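Local coordinates for protein CRISPR pre-crRNA endoribonuclease Cas5d (Mannheimia succiniciproducens, PDB 3KG4) that acts as a metal-independent endoribonuclease that processes CRISPR precursor transcripts into crRNA for adaptive defence against viruses and other mobile genetic elements, at residues 51-63 / 208-220. Numbering follows the deposited sequence.
Sequences INWVIDKIYVLKP and AELKNGVIDVPPF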
# COMPACT_ATOMS: atom_id res chain seq x y z
N ILE A 51 -5.68 7.03 15.53
CA ILE A 51 -5.69 5.75 14.78
C ILE A 51 -4.38 5.40 14.08
O ILE A 51 -3.55 6.27 13.82
CB ILE A 51 -6.80 5.72 13.70
CG1 ILE A 51 -6.55 6.79 12.65
CG2 ILE A 51 -8.21 5.83 14.38
CD1 ILE A 51 -7.11 6.49 11.27
N ASN A 52 -4.22 4.11 13.78
CA ASN A 52 -3.18 3.60 12.90
C ASN A 52 -3.86 2.70 11.88
O ASN A 52 -4.79 1.95 12.24
CB ASN A 52 -2.08 2.82 13.67
CG ASN A 52 -1.04 3.74 14.34
OD1 ASN A 52 -0.60 3.49 15.47
ND2 ASN A 52 -0.66 4.83 13.64
N TRP A 53 -3.46 2.84 10.63
CA TRP A 53 -3.92 1.98 9.56
C TRP A 53 -3.13 0.69 9.57
O TRP A 53 -1.88 0.71 9.58
CB TRP A 53 -3.77 2.64 8.22
CG TRP A 53 -4.67 3.75 8.00
CD1 TRP A 53 -4.33 5.06 7.85
CD2 TRP A 53 -6.09 3.68 7.87
NE1 TRP A 53 -5.47 5.81 7.61
CE2 TRP A 53 -6.56 4.99 7.66
CE3 TRP A 53 -7.02 2.63 7.93
CZ2 TRP A 53 -7.92 5.28 7.51
CZ3 TRP A 53 -8.36 2.92 7.81
CH2 TRP A 53 -8.80 4.23 7.57
N VAL A 54 -3.83 -0.44 9.56
CA VAL A 54 -3.15 -1.74 9.52
C VAL A 54 -3.43 -2.41 8.17
O VAL A 54 -4.59 -2.63 7.83
CB VAL A 54 -3.62 -2.60 10.70
CG1 VAL A 54 -3.03 -4.05 10.62
CG2 VAL A 54 -3.24 -1.91 12.02
N ILE A 55 -2.37 -2.76 7.41
CA ILE A 55 -2.56 -3.35 6.08
C ILE A 55 -2.84 -4.84 6.27
O ILE A 55 -2.10 -5.54 6.99
CB ILE A 55 -1.34 -3.15 5.17
CG1 ILE A 55 -0.93 -1.67 5.10
CG2 ILE A 55 -1.63 -3.59 3.73
CD1 ILE A 55 -2.06 -0.74 4.71
N ASP A 56 -3.89 -5.32 5.62
CA ASP A 56 -4.29 -6.73 5.70
C ASP A 56 -3.95 -7.50 4.43
O ASP A 56 -3.46 -8.65 4.48
CB ASP A 56 -5.78 -6.84 6.01
CG ASP A 56 -6.14 -6.21 7.32
OD1 ASP A 56 -5.52 -6.58 8.33
OD2 ASP A 56 -7.02 -5.31 7.33
N LYS A 57 -4.27 -6.93 3.29
CA LYS A 57 -4.00 -7.62 2.03
C LYS A 57 -3.51 -6.61 0.99
O LYS A 57 -3.95 -5.47 0.97
CB LYS A 57 -5.27 -8.32 1.51
CG LYS A 57 -5.79 -9.47 2.41
CD LYS A 57 -7.06 -10.06 1.83
CE LYS A 57 -7.55 -11.34 2.57
NZ LYS A 57 -8.85 -11.69 1.87
N ILE A 58 -2.64 -7.04 0.10
CA ILE A 58 -2.27 -6.27 -1.06
C ILE A 58 -2.57 -7.13 -2.28
O ILE A 58 -1.94 -8.18 -2.46
CB ILE A 58 -0.74 -5.90 -1.05
CG1 ILE A 58 -0.41 -5.01 0.16
CG2 ILE A 58 -0.35 -5.29 -2.36
CD1 ILE A 58 1.10 -5.01 0.56
N TYR A 59 -3.50 -6.69 -3.11
CA TYR A 59 -3.80 -7.32 -4.38
C TYR A 59 -2.95 -6.71 -5.47
O TYR A 59 -2.98 -5.50 -5.68
CB TYR A 59 -5.25 -7.10 -4.77
CG TYR A 59 -6.26 -7.66 -3.81
CD1 TYR A 59 -6.91 -8.87 -4.07
CD2 TYR A 59 -6.56 -6.99 -2.64
CE1 TYR A 59 -7.89 -9.35 -3.17
CE2 TYR A 59 -7.49 -7.47 -1.74
CZ TYR A 59 -8.18 -8.63 -2.02
OH TYR A 59 -9.12 -9.04 -1.09
N VAL A 60 -2.22 -7.55 -6.19
CA VAL A 60 -1.32 -7.11 -7.25
C VAL A 60 -1.97 -7.41 -8.58
O VAL A 60 -2.15 -8.58 -8.93
CB VAL A 60 0.03 -7.85 -7.22
CG1 VAL A 60 0.90 -7.36 -8.34
CG2 VAL A 60 0.69 -7.64 -5.90
N LEU A 61 -2.26 -6.34 -9.33
CA LEU A 61 -3.15 -6.41 -10.50
C LEU A 61 -2.44 -6.50 -11.84
O LEU A 61 -3.00 -7.00 -12.82
CB LEU A 61 -4.08 -5.19 -10.52
CG LEU A 61 -4.92 -5.00 -9.26
CD1 LEU A 61 -5.82 -3.77 -9.40
CD2 LEU A 61 -5.74 -6.26 -9.02
N LYS A 62 -1.21 -6.00 -11.91
CA LYS A 62 -0.54 -5.89 -13.18
C LYS A 62 0.82 -6.59 -13.16
O LYS A 62 1.44 -6.71 -12.11
CB LYS A 62 -0.40 -4.42 -13.55
CG LYS A 62 -1.70 -3.79 -14.03
CD LYS A 62 -1.46 -2.37 -14.50
CE LYS A 62 -2.35 -1.98 -15.65
NZ LYS A 62 -2.28 -0.50 -15.92
N PRO A 63 1.25 -7.11 -14.31
CA PRO A 63 2.52 -7.83 -14.38
C PRO A 63 3.67 -6.97 -13.86
O PRO A 63 3.69 -5.77 -14.05
CB PRO A 63 2.69 -8.13 -15.88
CG PRO A 63 1.35 -7.89 -16.48
CD PRO A 63 0.70 -6.86 -15.65
N ALA A 208 7.00 -12.16 2.12
CA ALA A 208 5.94 -11.75 1.23
C ALA A 208 5.66 -12.85 0.22
O ALA A 208 6.54 -13.23 -0.52
CB ALA A 208 6.35 -10.49 0.48
N GLU A 209 4.41 -13.33 0.18
CA GLU A 209 4.04 -14.37 -0.79
C GLU A 209 2.77 -13.98 -1.50
O GLU A 209 1.75 -13.67 -0.87
CB GLU A 209 3.87 -15.71 -0.12
CG GLU A 209 3.35 -16.73 -1.16
CD GLU A 209 3.34 -18.15 -0.66
OE1 GLU A 209 3.52 -18.37 0.56
OE2 GLU A 209 3.12 -19.05 -1.53
N LEU A 210 2.86 -13.98 -2.82
CA LEU A 210 1.73 -13.72 -3.69
C LEU A 210 0.99 -15.06 -3.87
O LEU A 210 1.57 -16.02 -4.38
CB LEU A 210 2.28 -13.22 -5.01
CG LEU A 210 1.53 -12.37 -5.98
CD1 LEU A 210 0.58 -11.31 -5.34
CD2 LEU A 210 2.60 -11.72 -6.84
N LYS A 211 -0.23 -15.15 -3.41
CA LYS A 211 -1.03 -16.38 -3.58
C LYS A 211 -2.31 -15.98 -4.27
O LYS A 211 -3.09 -15.20 -3.75
CB LYS A 211 -1.35 -17.05 -2.26
CG LYS A 211 -0.16 -17.48 -1.47
CD LYS A 211 -0.56 -18.07 -0.09
CE LYS A 211 -1.03 -19.54 -0.19
NZ LYS A 211 -1.32 -20.20 1.17
N ASN A 212 -2.49 -16.50 -5.48
CA ASN A 212 -3.59 -16.10 -6.32
C ASN A 212 -3.78 -14.58 -6.36
O ASN A 212 -4.88 -14.07 -6.17
CB ASN A 212 -4.85 -16.81 -5.87
CG ASN A 212 -4.73 -18.31 -6.06
OD1 ASN A 212 -4.30 -18.76 -7.12
ND2 ASN A 212 -5.01 -19.07 -5.03
N GLY A 213 -2.70 -13.91 -6.67
CA GLY A 213 -2.68 -12.48 -6.88
C GLY A 213 -2.73 -11.64 -5.63
O GLY A 213 -2.81 -10.41 -5.73
N VAL A 214 -2.72 -12.27 -4.46
CA VAL A 214 -2.88 -11.56 -3.19
C VAL A 214 -1.76 -11.87 -2.19
O VAL A 214 -1.34 -13.03 -2.03
CB VAL A 214 -4.24 -11.89 -2.48
CG1 VAL A 214 -4.43 -11.04 -1.19
CG2 VAL A 214 -5.40 -11.71 -3.40
N ILE A 215 -1.29 -10.81 -1.53
CA ILE A 215 -0.33 -10.90 -0.47
C ILE A 215 -1.03 -10.64 0.84
O ILE A 215 -1.57 -9.53 1.07
CB ILE A 215 0.81 -9.88 -0.62
CG1 ILE A 215 1.45 -10.02 -1.97
CG2 ILE A 215 1.87 -10.05 0.54
CD1 ILE A 215 2.35 -8.84 -2.39
N ASP A 216 -1.04 -11.66 1.70
CA ASP A 216 -1.55 -11.47 3.04
C ASP A 216 -0.44 -10.92 3.93
O ASP A 216 0.71 -11.41 3.92
CB ASP A 216 -2.29 -12.73 3.58
CG ASP A 216 -3.79 -12.84 3.01
OD1 ASP A 216 -4.79 -12.74 3.77
OD2 ASP A 216 -3.99 -13.00 1.78
N VAL A 217 -0.74 -9.83 4.63
CA VAL A 217 0.24 -9.15 5.43
C VAL A 217 0.02 -9.51 6.90
O VAL A 217 -1.07 -9.25 7.46
CB VAL A 217 0.13 -7.60 5.25
CG1 VAL A 217 1.16 -6.89 6.14
CG2 VAL A 217 0.33 -7.25 3.79
N PRO A 218 1.03 -10.13 7.53
CA PRO A 218 0.80 -10.58 8.89
C PRO A 218 0.83 -9.39 9.85
O PRO A 218 1.39 -8.33 9.50
CB PRO A 218 1.98 -11.52 9.14
CG PRO A 218 3.10 -10.93 8.35
CD PRO A 218 2.41 -10.44 7.07
N PRO A 219 0.23 -9.56 11.05
CA PRO A 219 0.34 -8.56 12.13
C PRO A 219 1.77 -8.08 12.32
O PRO A 219 2.68 -8.90 12.36
CB PRO A 219 -0.15 -9.31 13.38
CG PRO A 219 -1.09 -10.32 12.87
CD PRO A 219 -0.61 -10.70 11.45
N PHE A 220 1.95 -6.77 12.42
CA PHE A 220 3.28 -6.16 12.56
C PHE A 220 4.01 -6.57 13.83
O PHE A 220 5.22 -6.80 13.80
CB PHE A 220 3.18 -4.62 12.58
CG PHE A 220 4.51 -3.96 12.60
CD1 PHE A 220 5.24 -3.82 11.43
CD2 PHE A 220 5.07 -3.50 13.80
CE1 PHE A 220 6.49 -3.24 11.43
CE2 PHE A 220 6.33 -2.89 13.81
CZ PHE A 220 7.04 -2.77 12.63
O HOH W 1 -1.79 -7.21 8.89
O HOH W 2 0.14 -5.43 9.56
O HOH W 3 -3.62 -10.73 6.54
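I58 and I215 form the central hydrogen-bonded pair of a short antiparallel ladder, strand 51-60 running at 160° to strand 214-216. I58 N and I215 O lie 2.9 Å apart, and I215 N returns a bond to I58 O. Bonds from V60 N to G213 O and from V217 N to D56 O extend the ladder. Just beyond strand 214-216 the chains diverge past V217, and a water bridges V217 O and D56 O. G213, third in the type I' turn K211-V214, easily adopts its positive phi (76°) without a CB.

The beta-branched I58, I215, V60 and V217 suit extended backbone and bury one face: I58 CD1 meets V217 CG2 at 4.0 Å, while V60 CG2 lies 3.7 Å from L210 CD1. The other face carries K57, Y59, V214 and D216. With CG1 anti to the backbone N (chi1 -176°) and over the centre of the Y59 ring, V214 turns CG2 to the rim, 3.3 Å from Y59 CD1. The aliphatic chain of K57 lies beside the D216 carboxylate, CE 3.3 Å from OD1; NZ, 4.6 Å from OD1, misses a salt bridge and makes a long, weak ion pair with E119.

Beyond strand 51-60, D56 and K57 both face E119 of strand 114-124 in a classic beta bulge, and E119 also bonds the Y59 hydroxyl. I55 touches L42 and V217 touches P35 of helix 35-45, while I215 packs on L188 of strand 186-195.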